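Local structure of topoisomerase I-like protein (Leishmania donovani, 2B9S) at residues R48-T53 / D90-P95; R148-A153 / S234-G239; K174-V179 / D220-N225; Y388-T393 / I425-Q430. The protein probably relaxes supercoiled DNA as the large subunit of a heterodimeric type IB topoisomerase, which cuts and reseals one strand of the duplex. All coordinates share one frame; numbering follows the deposited sequence.

Contact 1 (R48-T53 / D90-P95); sequences REFKMT and DKRQHP
F50 and R92 reach for each other from opposite directions, and the CZ end of the phenyl ring lies over one face of the guanidinium group. The two planes are nearly parallel, 18° apart, with F50 CZ 3.3 Å from R92 NH2. Chi1 of R92 (54°) tucks CG between its own backbone N and carbonyl carbon, and a second bend at chi2 (72°) turns the chain back toward strand 48-50. R92 NH2 donates to K51 O at 2.9 Å, the acceptor lying in the guanidinium plane. R92 NH1 donates to Q93 O, also at 2.9 Å but tilted from that plane. E56 forms a salt bridge with NE. Beside this cluster, P95 CD approaches F50 CE2 to 3.5 Å and H94 CB lies 3.9 Å from the same carbon; L89 and I43 also pack on the buried ring. The outer side is loose. K51 leads its amine away from the 90-95 loop, and P95 is itself exposed. About 21 Å from the DNA at the nearest atoms, the contact is structural: the loop after helix 75-89 is packed on an outermost strand of the antiparallel sheet 48-50, 43-45 and 102-103, within the family's DNA-binding fragment.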
# COMPACT_ATOMS: atom_id res chain seq x y z
N ARG D 48 15.56 -26.25 -31.74
CA ARG D 48 17.03 -26.07 -31.84
C ARG D 48 17.60 -25.36 -30.61
O ARG D 48 17.06 -24.35 -30.16
CB ARG D 48 17.41 -25.33 -33.16
N GLU D 49 18.68 -25.88 -30.06
CA GLU D 49 19.31 -25.27 -28.88
C GLU D 49 19.64 -23.81 -29.13
O GLU D 49 20.09 -23.44 -30.22
CB GLU D 49 20.56 -26.05 -28.48
CG GLU D 49 21.36 -25.47 -27.35
CD GLU D 49 22.72 -26.12 -27.21
OE1 GLU D 49 22.98 -27.11 -27.93
OE2 GLU D 49 23.54 -25.65 -26.39
N PHE D 50 19.41 -22.97 -28.11
CA PHE D 50 19.67 -21.54 -28.19
C PHE D 50 20.43 -21.04 -26.95
O PHE D 50 20.00 -21.25 -25.81
CB PHE D 50 18.37 -20.78 -28.42
CG PHE D 50 18.53 -19.27 -28.50
CD1 PHE D 50 18.12 -18.46 -27.44
CD2 PHE D 50 19.06 -18.66 -29.63
CE1 PHE D 50 18.25 -17.08 -27.50
CE2 PHE D 50 19.17 -17.29 -29.71
CZ PHE D 50 18.76 -16.49 -28.62
N LYS D 51 21.57 -20.42 -27.21
CA LYS D 51 22.43 -19.87 -26.16
C LYS D 51 22.16 -18.38 -25.98
O LYS D 51 21.81 -17.67 -26.94
CB LYS D 51 23.91 -20.09 -26.50
CG LYS D 51 24.32 -21.56 -26.54
CD LYS D 51 25.83 -21.68 -26.63
CE LYS D 51 26.28 -23.11 -26.93
NZ LYS D 51 27.71 -23.13 -27.33
N MET D 52 22.36 -17.92 -24.75
CA MET D 52 22.04 -16.56 -24.35
C MET D 52 23.20 -15.87 -23.64
O MET D 52 23.96 -16.50 -22.88
CB MET D 52 20.82 -16.58 -23.43
CG MET D 52 19.51 -16.88 -24.15
SD MET D 52 18.14 -17.21 -23.03
CE MET D 52 18.60 -18.69 -22.18
N THR D 53 23.31 -14.56 -23.87
CA THR D 53 24.10 -13.69 -23.00
C THR D 53 23.47 -13.73 -21.60
O THR D 53 22.27 -14.00 -21.49
CB THR D 53 24.07 -12.22 -23.50
OG1 THR D 53 22.78 -11.63 -23.23
CG2 THR D 53 24.42 -12.12 -25.00
N ASP D 90 16.97 -8.35 -29.26
CA ASP D 90 17.03 -7.65 -30.56
C ASP D 90 18.27 -6.78 -30.71
O ASP D 90 18.46 -6.17 -31.75
CB ASP D 90 15.78 -6.81 -30.81
CG ASP D 90 14.56 -7.64 -31.17
OD1 ASP D 90 14.66 -8.88 -31.28
OD2 ASP D 90 13.47 -7.04 -31.36
N LYS D 91 19.11 -6.73 -29.68
CA LYS D 91 20.40 -6.03 -29.80
C LYS D 91 21.40 -6.85 -30.63
O LYS D 91 22.38 -6.29 -31.14
CB LYS D 91 20.96 -5.68 -28.43
CG LYS D 91 20.12 -4.64 -27.71
CD LYS D 91 20.83 -4.11 -26.48
CE LYS D 91 20.70 -5.06 -25.33
NZ LYS D 91 21.99 -5.20 -24.63
N ARG D 92 21.16 -8.16 -30.76
CA ARG D 92 22.01 -9.02 -31.58
C ARG D 92 21.16 -9.88 -32.53
O ARG D 92 19.95 -9.71 -32.58
CB ARG D 92 22.99 -9.86 -30.71
CG ARG D 92 22.39 -10.71 -29.58
CD ARG D 92 21.61 -11.94 -30.07
NE ARG D 92 21.53 -12.94 -29.01
CZ ARG D 92 21.72 -14.24 -29.18
NH1 ARG D 92 21.98 -14.73 -30.38
NH2 ARG D 92 21.66 -15.06 -28.13
N GLN D 93 21.80 -10.75 -33.31
CA GLN D 93 21.10 -11.58 -34.30
C GLN D 93 20.62 -12.86 -33.63
O GLN D 93 21.39 -13.50 -32.92
CB GLN D 93 22.02 -11.91 -35.51
N HIS D 94 19.36 -13.20 -33.82
CA HIS D 94 18.76 -14.39 -33.17
C HIS D 94 17.52 -14.81 -33.93
O HIS D 94 16.95 -13.99 -34.70
CB HIS D 94 18.38 -14.09 -31.72
CG HIS D 94 17.23 -13.15 -31.59
ND1 HIS D 94 17.37 -11.78 -31.60
CD2 HIS D 94 15.90 -13.38 -31.50
CE1 HIS D 94 16.19 -11.21 -31.51
NE2 HIS D 94 15.28 -12.16 -31.45
N PRO D 95 17.08 -16.08 -33.74
CA PRO D 95 15.90 -16.57 -34.43
C PRO D 95 14.54 -16.50 -33.66
O PRO D 95 13.54 -17.02 -34.17
CB PRO D 95 16.28 -18.04 -34.68
CG PRO D 95 17.06 -18.42 -33.44
CD PRO D 95 17.72 -17.14 -32.94

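Contact 2 (R148-A153 / S234-G239). With nucleotides of chain A.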
# COMPACT_ATOMS: atom_id res chain seq x y z
N ARG D 148 18.91 10.43 17.46
CA ARG D 148 18.28 9.17 17.85
C ARG D 148 18.44 8.09 16.77
O ARG D 148 18.28 8.33 15.57
CB ARG D 148 16.82 9.39 18.18
N ARG D 149 18.78 6.89 17.21
CA ARG D 149 18.91 5.75 16.33
C ARG D 149 17.50 5.26 15.95
O ARG D 149 16.63 5.07 16.82
CB ARG D 149 19.69 4.66 17.05
CG ARG D 149 20.46 3.73 16.17
CD ARG D 149 20.75 2.47 16.95
NE ARG D 149 21.50 1.48 16.19
CZ ARG D 149 21.55 0.19 16.52
NH1 ARG D 149 20.90 -0.26 17.59
NH2 ARG D 149 22.26 -0.66 15.78
N GLU D 150 17.28 5.09 14.64
CA GLU D 150 16.00 4.59 14.14
C GLU D 150 16.24 3.47 13.13
O GLU D 150 17.21 3.49 12.38
CB GLU D 150 15.17 5.71 13.49
CG GLU D 150 15.02 6.99 14.33
CD GLU D 150 13.90 6.95 15.37
OE1 GLU D 150 13.33 5.88 15.66
OE2 GLU D 150 13.59 8.03 15.93
N GLN D 151 15.35 2.48 13.12
CA GLN D 151 15.38 1.45 12.09
C GLN D 151 14.95 2.04 10.74
O GLN D 151 14.08 2.90 10.68
CB GLN D 151 14.48 0.28 12.47
CG GLN D 151 15.24 -0.97 12.80
CD GLN D 151 14.40 -2.01 13.55
OE1 GLN D 151 13.24 -1.76 13.89
NE2 GLN D 151 15.00 -3.16 13.82
N VAL D 152 15.63 1.60 9.68
CA VAL D 152 15.27 1.88 8.29
C VAL D 152 14.44 0.68 7.77
O VAL D 152 14.76 -0.47 8.08
CB VAL D 152 16.53 2.07 7.46
CG1 VAL D 152 16.19 2.49 6.06
CG2 VAL D 152 17.43 3.09 8.12
N ALA D 153 13.37 0.96 7.02
CA ALA D 153 12.45 -0.12 6.63
C ALA D 153 12.88 -0.89 5.38
O ALA D 153 13.12 -2.10 5.45
CB ALA D 153 11.00 0.39 6.51
N SER D 234 8.25 1.69 13.68
CA SER D 234 8.74 1.88 15.06
C SER D 234 9.47 3.20 15.30
O SER D 234 9.70 3.60 16.45
CB SER D 234 9.62 0.70 15.52
OG SER D 234 10.84 0.61 14.79
N SER D 235 9.84 3.89 14.22
CA SER D 235 10.53 5.19 14.34
C SER D 235 9.61 6.30 14.85
O SER D 235 8.39 6.23 14.71
CB SER D 235 11.19 5.59 13.01
OG SER D 235 10.22 6.00 12.06
N SER D 236 10.19 7.33 15.43
CA SER D 236 9.39 8.41 16.01
C SER D 236 8.73 9.29 14.97
O SER D 236 7.65 9.83 15.21
CB SER D 236 10.22 9.24 17.00
OG SER D 236 11.44 9.65 16.43
N VAL D 237 9.37 9.45 13.81
CA VAL D 237 8.78 10.24 12.73
C VAL D 237 7.51 9.58 12.19
O VAL D 237 6.58 10.27 11.79
CB VAL D 237 9.81 10.58 11.58
CG1 VAL D 237 10.21 9.35 10.78
CG2 VAL D 237 9.22 11.65 10.64
N LYS D 238 7.46 8.24 12.22
CA LYS D 238 6.30 7.51 11.74
C LYS D 238 5.23 7.54 12.81
O LYS D 238 4.05 7.70 12.51
CB LYS D 238 6.63 6.05 11.39
CG LYS D 238 7.50 5.86 10.14
CD LYS D 238 6.75 6.17 8.83
CE LYS D 238 7.65 5.88 7.64
NZ LYS D 238 7.05 6.28 6.33
N GLY D 239 5.67 7.40 14.07
CA GLY D 239 4.79 7.33 15.23
C GLY D 239 4.03 8.61 15.40
O GLY D 239 2.83 8.59 15.64
P DT A 9 3.57 8.42 6.26
OP1 DT A 9 3.31 8.92 7.61
OP2 DT A 9 4.63 7.45 6.01
O5' DT A 9 2.15 7.85 5.77
C5' DT A 9 0.98 8.70 5.73
C4' DT A 9 -0.22 7.97 5.11
O4' DT A 9 0.01 7.52 3.75
C3' DT A 9 -0.68 6.73 5.88
O3' DT A 9 -2.11 6.71 5.86
C2' DT A 9 -0.01 5.59 5.11
C1' DT A 9 -0.14 6.11 3.68
N1 DT A 9 0.89 5.63 2.74
C2 DT A 9 0.49 4.97 1.60
O2 DT A 9 -0.70 4.75 1.35
N3 DT A 9 1.53 4.59 0.78
C4 DT A 9 2.88 4.79 1.00
O4 DT A 9 3.72 4.40 0.19
C5 DT A 9 3.24 5.47 2.23
C7 DT A 9 4.67 5.73 2.64
C6 DT A 9 2.22 5.85 3.02
O HOH W 1 13.12 2.72 14.93
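Chi1 of E150 (-49°) sets CG beside the backbone N, and a bend at chi2 (-84°) swings the carboxylate onto the start of helix 236-266. S236 has its hydroxyl between backbone N and carbonyl carbon (chi1 50°), which brings OG to the carboxylate. There S236 OG donates to E150 OE2 at 2.7 Å, on the syn side but out of the carboxylate plane. The other oxygen, OE1, lies 3.2 Å from S235 CA and takes a weak, 3.5 Å bond from S236 N. The E150 carboxylate, set against the N-terminal end of the helix, probably interacts favourably with its dipole. A water bridges the two segments: it donates to E150 OE1, accepts from Q151 N at 2.9 Å and lies 3.1 Å from S234 OG. S235, the N-cap residue, turns its hydroxyl back to A232 O. The same helix start that meets E150 also binds a DNA phosphate, K238 NZ donating to OP2 of DT9 of chain A at 2.7 Å. Strand 148-151 is an outermost strand of a three-stranded antiparallel sheet, paired with 142-145; W145 of that neighbour packs against both E150 and V237, joining sheet and helix.

Contact 3 (K174-V179 / D220-N225). With nucleotides of chain C.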
# COMPACT_ATOMS: atom_id res chain seq x y z
N LYS D 174 5.81 -7.10 -17.65
CA LYS D 174 6.85 -6.18 -18.06
C LYS D 174 8.08 -6.23 -17.13
O LYS D 174 7.95 -6.41 -15.90
CB LYS D 174 6.30 -4.76 -18.15
CG LYS D 174 7.29 -3.71 -18.70
CD LYS D 174 6.62 -2.38 -18.62
CE LYS D 174 7.12 -1.44 -19.69
NZ LYS D 174 8.22 -0.62 -19.21
N LEU D 175 9.27 -6.09 -17.72
CA LEU D 175 10.50 -6.11 -16.93
C LEU D 175 10.71 -4.84 -16.08
O LEU D 175 10.72 -3.71 -16.59
CB LEU D 175 11.74 -6.41 -17.79
CG LEU D 175 13.15 -6.48 -17.16
CD1 LEU D 175 13.28 -7.58 -16.15
CD2 LEU D 175 14.26 -6.60 -18.23
N LYS D 176 10.85 -5.08 -14.78
CA LYS D 176 11.34 -4.10 -13.84
C LYS D 176 12.86 -4.28 -13.79
O LYS D 176 13.35 -5.28 -13.26
CB LYS D 176 10.71 -4.36 -12.46
CG LYS D 176 10.72 -3.17 -11.52
CD LYS D 176 11.01 -3.57 -10.07
CE LYS D 176 10.09 -4.61 -9.53
NZ LYS D 176 10.07 -4.67 -8.04
N VAL D 177 13.60 -3.34 -14.39
CA VAL D 177 15.05 -3.52 -14.53
C VAL D 177 15.84 -3.29 -13.23
O VAL D 177 15.32 -2.70 -12.25
CB VAL D 177 15.66 -2.72 -15.72
CG1 VAL D 177 14.90 -2.99 -17.02
CG2 VAL D 177 15.74 -1.19 -15.41
N ARG D 178 17.07 -3.80 -13.23
CA ARG D 178 18.02 -3.63 -12.13
C ARG D 178 18.31 -2.15 -11.89
O ARG D 178 18.68 -1.43 -12.81
CB ARG D 178 19.34 -4.38 -12.41
CG ARG D 178 20.24 -4.50 -11.17
CD ARG D 178 21.42 -5.43 -11.41
NE ARG D 178 21.03 -6.83 -11.56
CZ ARG D 178 20.95 -7.75 -10.59
NH1 ARG D 178 21.21 -7.45 -9.32
NH2 ARG D 178 20.59 -8.98 -10.91
N VAL D 179 18.13 -1.73 -10.64
CA VAL D 179 18.50 -0.39 -10.19
C VAL D 179 20.03 -0.26 -10.00
O VAL D 179 20.65 -1.03 -9.26
CB VAL D 179 17.76 -0.05 -8.87
CG1 VAL D 179 18.01 1.42 -8.46
CG2 VAL D 179 16.27 -0.34 -9.00
N ASP D 220 11.30 3.95 -10.81
CA ASP D 220 11.06 2.57 -11.23
C ASP D 220 10.77 2.46 -12.74
O ASP D 220 10.08 3.29 -13.29
CB ASP D 220 9.92 1.98 -10.36
CG ASP D 220 9.15 0.88 -11.05
OD1 ASP D 220 9.51 -0.29 -10.83
OD2 ASP D 220 8.16 1.19 -11.78
N SER D 221 11.33 1.44 -13.40
CA SER D 221 11.29 1.36 -14.87
C SER D 221 9.96 0.93 -15.49
O SER D 221 9.72 1.20 -16.67
CB SER D 221 12.40 0.44 -15.38
OG SER D 221 12.16 -0.90 -14.99
N VAL D 222 9.10 0.27 -14.72
CA VAL D 222 7.80 -0.19 -15.24
C VAL D 222 6.92 0.99 -15.74
O VAL D 222 6.46 0.97 -16.87
CB VAL D 222 7.04 -1.07 -14.22
CG1 VAL D 222 5.66 -1.43 -14.72
CG2 VAL D 222 7.83 -2.35 -13.91
N ALA D 223 6.74 2.01 -14.90
CA ALA D 223 5.86 3.16 -15.17
C ALA D 223 6.49 4.50 -14.72
O ALA D 223 5.82 5.55 -14.77
CB ALA D 223 4.48 2.94 -14.49
N GLY D 224 7.76 4.49 -14.29
CA GLY D 224 8.43 5.72 -13.82
C GLY D 224 8.03 6.15 -12.41
O GLY D 224 8.25 7.30 -12.03
N ASN D 225 7.44 5.23 -11.64
CA ASN D 225 7.00 5.50 -10.28
C ASN D 225 8.19 5.69 -9.33
O ASN D 225 9.13 4.87 -9.30
CB ASN D 225 6.14 4.33 -9.77
CG ASN D 225 4.73 4.35 -10.33
OD1 ASN D 225 4.23 5.39 -10.76
ND2 ASN D 225 4.07 3.20 -10.31
P DA C 13 6.39 -3.42 -7.47
OP1 DA C 13 7.12 -4.56 -8.04
OP2 DA C 13 6.80 -2.06 -7.79
O5' DA C 13 4.83 -3.54 -7.85
C5' DA C 13 4.05 -4.69 -7.49
C4' DA C 13 2.69 -4.22 -7.01
O4' DA C 13 2.75 -3.76 -5.63
C3' DA C 13 2.10 -3.06 -7.79
O3' DA C 13 0.79 -3.47 -8.08
C2' DA C 13 2.23 -1.83 -6.86
C1' DA C 13 2.10 -2.50 -5.49
N9 DA C 13 2.77 -1.78 -4.41
C8 DA C 13 4.11 -1.47 -4.39
N7 DA C 13 4.48 -0.82 -3.33
C5 DA C 13 3.31 -0.73 -2.57
C6 DA C 13 3.04 -0.14 -1.31
N6 DA C 13 3.98 0.44 -0.56
N1 DA C 13 1.78 -0.18 -0.84
C2 DA C 13 0.82 -0.80 -1.59
N3 DA C 13 0.96 -1.38 -2.79
C4 DA C 13 2.23 -1.31 -3.23
O HOH W 2 13.70 -0.40 -12.18
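S221 and V177 are joined directly. With chi1 at 67°, S221 holds OG between its backbone N and carbonyl carbon, facing the other chain segment, and V177 N donates to that OG at 2.9 Å in a nearly straight bond (166°). V177 CG2 packs beside the same hydroxyl, 3.6 Å from S221 OG. A water accepts from S221 N and donates to V177 O at 2.8 Å, giving a second bridge next to the direct one. K174 is stretched out as far as CE; chi4 then turns NZ aside. It slides past V222 in the opposite direction, and K174 NZ makes a weak bond to V222 O at 3.3 Å. K176 is the more contorted lysine. After a bend at chi2, chi3 (-55°) turns the amine away from the 220-225 loop and toward the DNA, where K176 NZ donates to OP1 of DA13 of chain C at 3.0 Å and forms a salt bridge with E158. The inner part of the chain remains against the loop: K176 CB and CG both lie 3.8 Å from V222 CG2, and D220 crosses the lysine at about a right angle, with OD1 3.2 Å from K176 CG. The acid thus touches the aliphatic stem; D220 OD1 and K176 NZ are 5.2 Å apart, not in contact, and OD1 also makes a weak, long ion pair with K227. Segment 220-225 is the turn between the antiparallel strands 216-219 and 226-229. It packs against strand 175-176, which pairs antiparallel with 161-162 and whose L175 touches helices 54-64 and 75-89.

Contact 4 (Y388-T393 / I425-Q430); sequences YNASIT and ILCNHQ. With VO4 (vanadate ion), chain F; nucleotides of chain B.
The pocket of the vanadate, an ion that mimics the transition state of strand cleavage and religation, is lined by H429 together with R290, K328 and R386, and this contact packs the helix leading to that histidine. H429 NE2 donates to vanadate O1 at 2.6 Å, nearly straight (166°), with the oxygen in the plane of the imidazole at its edge. Chi1 of -65° sets the ring beside the backbone N, and C427 CB sits over one face, offset toward the rim. Y22 of the small-subunit chain also meets the ring, the planes inclined at about 40°. Next along the chain, Q430 N binds OP1 of DG2 of chain B at 2.9 Å, so adjacent residues hold the vanadate and a DNA phosphate. Helix 411-427 ends in a Schellman motif, with N428 as the C-prime residue at positive phi; the chain thereby leaves the helix and enters the pocket. C427 O accepts from R386, linking the helix end to a second pocket residue. Packing against helix 384-400 rests on L426. Its CG is anti to the backbone N, and L426 CD2 lies 3.6 Å from N389 O and also touches N389 CB and T393 OG1. The hydroxyl and carbonyl beside this leucine methyl are paired by a hydrogen bond, T393 OG1 donating to N389 O at 2.6 Å, nearly along the C=O axis; the same carbonyl accepts T393 N in the helix. A390 CB touches C427 SG at 4.3 Å.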
# COMPACT_ATOMS: atom_id res chain seq x y z
N TYR D 388 -11.83 7.60 10.72
CA TYR D 388 -12.92 7.93 11.63
C TYR D 388 -13.94 6.79 11.74
O TYR D 388 -14.32 6.38 12.84
CB TYR D 388 -13.61 9.23 11.21
CG TYR D 388 -14.98 9.41 11.82
CD1 TYR D 388 -15.13 9.89 13.13
CD2 TYR D 388 -16.13 9.08 11.10
CE1 TYR D 388 -16.38 10.02 13.71
CE2 TYR D 388 -17.39 9.22 11.65
CZ TYR D 388 -17.52 9.69 12.95
OH TYR D 388 -18.78 9.83 13.50
N ASN D 389 -14.37 6.28 10.59
CA ASN D 389 -15.35 5.21 10.55
C ASN D 389 -14.88 3.91 11.17
O ASN D 389 -15.66 3.21 11.80
CB ASN D 389 -15.80 4.94 9.11
CG ASN D 389 -16.95 5.83 8.69
OD1 ASN D 389 -17.99 5.86 9.36
ND2 ASN D 389 -16.78 6.57 7.59
N ALA D 390 -13.61 3.57 10.96
CA ALA D 390 -13.06 2.32 11.47
C ALA D 390 -12.94 2.40 12.99
O ALA D 390 -13.29 1.46 13.70
CB ALA D 390 -11.72 2.03 10.83
N SER D 391 -12.45 3.54 13.46
CA SER D 391 -12.18 3.76 14.88
C SER D 391 -13.46 3.95 15.71
O SER D 391 -13.58 3.41 16.80
CB SER D 391 -11.25 4.95 15.07
OG SER D 391 -9.93 4.57 14.80
N ILE D 392 -14.40 4.72 15.17
CA ILE D 392 -15.67 4.96 15.84
C ILE D 392 -16.54 3.71 15.88
O ILE D 392 -17.37 3.57 16.78
CB ILE D 392 -16.43 6.18 15.23
CG1 ILE D 392 -17.22 6.94 16.32
CG2 ILE D 392 -17.36 5.76 14.08
CD1 ILE D 392 -16.42 7.30 17.59
N THR D 393 -16.35 2.81 14.92
CA THR D 393 -17.07 1.54 14.88
C THR D 393 -16.62 0.60 16.00
O THR D 393 -17.44 -0.14 16.57
CB THR D 393 -16.89 0.86 13.50
OG1 THR D 393 -17.60 1.61 12.50
CG2 THR D 393 -17.40 -0.57 13.50
N ILE D 425 -15.14 -5.60 7.54
CA ILE D 425 -16.25 -5.65 6.57
C ILE D 425 -16.62 -4.26 6.03
O ILE D 425 -16.77 -4.09 4.82
CB ILE D 425 -17.50 -6.37 7.16
CG1 ILE D 425 -17.32 -7.88 7.05
CG2 ILE D 425 -18.81 -5.93 6.45
CD1 ILE D 425 -18.21 -8.69 7.97
N LEU D 426 -16.72 -3.28 6.94
CA LEU D 426 -16.96 -1.89 6.59
C LEU D 426 -15.90 -1.35 5.61
O LEU D 426 -16.21 -0.60 4.67
CB LEU D 426 -16.99 -1.03 7.87
CG LEU D 426 -17.00 0.50 7.74
CD1 LEU D 426 -18.40 1.05 7.41
CD2 LEU D 426 -16.45 1.17 8.98
N CYS D 427 -14.65 -1.74 5.86
CA CYS D 427 -13.49 -1.31 5.09
C CYS D 427 -13.29 -2.11 3.81
O CYS D 427 -12.58 -1.67 2.89
CB CYS D 427 -12.23 -1.44 5.94
SG CYS D 427 -12.07 -0.19 7.20
N ASN D 428 -13.89 -3.29 3.78
CA ASN D 428 -13.82 -4.25 2.67
C ASN D 428 -12.41 -4.85 2.48
O ASN D 428 -11.94 -5.09 1.35
CB ASN D 428 -14.39 -3.64 1.39
CG ASN D 428 -14.76 -4.69 0.37
OD1 ASN D 428 -15.28 -5.76 0.70
ND2 ASN D 428 -14.46 -4.39 -0.90
N HIS D 429 -11.77 -5.12 3.61
CA HIS D 429 -10.47 -5.77 3.64
C HIS D 429 -10.59 -7.29 3.45
O HIS D 429 -11.35 -7.95 4.16
CB HIS D 429 -9.74 -5.40 4.92
CG HIS D 429 -9.40 -3.93 5.01
ND1 HIS D 429 -9.26 -3.27 6.21
CD2 HIS D 429 -9.16 -3.01 4.04
CE1 HIS D 429 -8.93 -2.01 5.98
NE2 HIS D 429 -8.88 -1.82 4.67
N GLN D 430 -9.86 -7.81 2.46
CA GLN D 430 -9.98 -9.19 2.01
C GLN D 430 -8.64 -9.88 1.77
O GLN D 430 -7.65 -9.25 1.40
CB GLN D 430 -10.82 -9.26 0.74
CG GLN D 430 -12.26 -8.86 0.92
CD GLN D 430 -13.03 -9.01 -0.36
OE1 GLN D 430 -12.64 -9.78 -1.24
NE2 GLN D 430 -14.11 -8.26 -0.49
V VO4 F . -6.86 1.33 2.83
O1 VO4 F . -8.11 0.20 3.26
O2 VO4 F . -7.17 2.71 1.77
P DG B 2 -6.75 -5.58 1.56
OP1 DG B 2 -8.17 -5.81 1.27
OP2 DG B 2 -6.22 -5.63 2.96
O5' DG B 2 -5.84 -6.58 0.69
C5' DG B 2 -6.02 -6.72 -0.68
C4' DG B 2 -4.96 -7.63 -1.25
O4' DG B 2 -3.64 -7.13 -0.94
C3' DG B 2 -4.96 -9.08 -0.78
O3' DG B 2 -4.57 -9.84 -1.90
C2' DG B 2 -3.87 -9.12 0.30
C1' DG B 2 -2.88 -8.12 -0.27
N9 DG B 2 -2.09 -7.46 0.77
C8 DG B 2 -2.57 -6.95 1.97
N7 DG B 2 -1.64 -6.41 2.70
C5 DG B 2 -0.49 -6.57 1.93
C6 DG B 2 0.83 -6.20 2.21
O6 DG B 2 1.23 -5.62 3.21
N1 DG B 2 1.72 -6.53 1.19
C2 DG B 2 1.36 -7.16 0.01
N2 DG B 2 2.35 -7.40 -0.85
N3 DG B 2 0.13 -7.52 -0.28
C4 DG B 2 -0.74 -7.20 0.73

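How the contacts relate
From the N terminus, contact 1 closes first, folding helices 54-64 and 75-89 into a loop of 36 residues between its segments. Contact 2 then opens on strand 148-151 and closes at helix 236-266; contact 3 is nested inside that loop, joining strand 175-176 to the turn before strand 226-229. Contact 4 follows in series and joins helices 384-400 and 411-427. No two contacts cross or touch. Contacts 1 and 3 share the DNA-binding fragment, their centres about 24 Å apart, and contact 2 bridges from it to the catalytic core. Contact 4 lies wholly in that core, on the opposite side of the chain's centre from contacts 1 and 3.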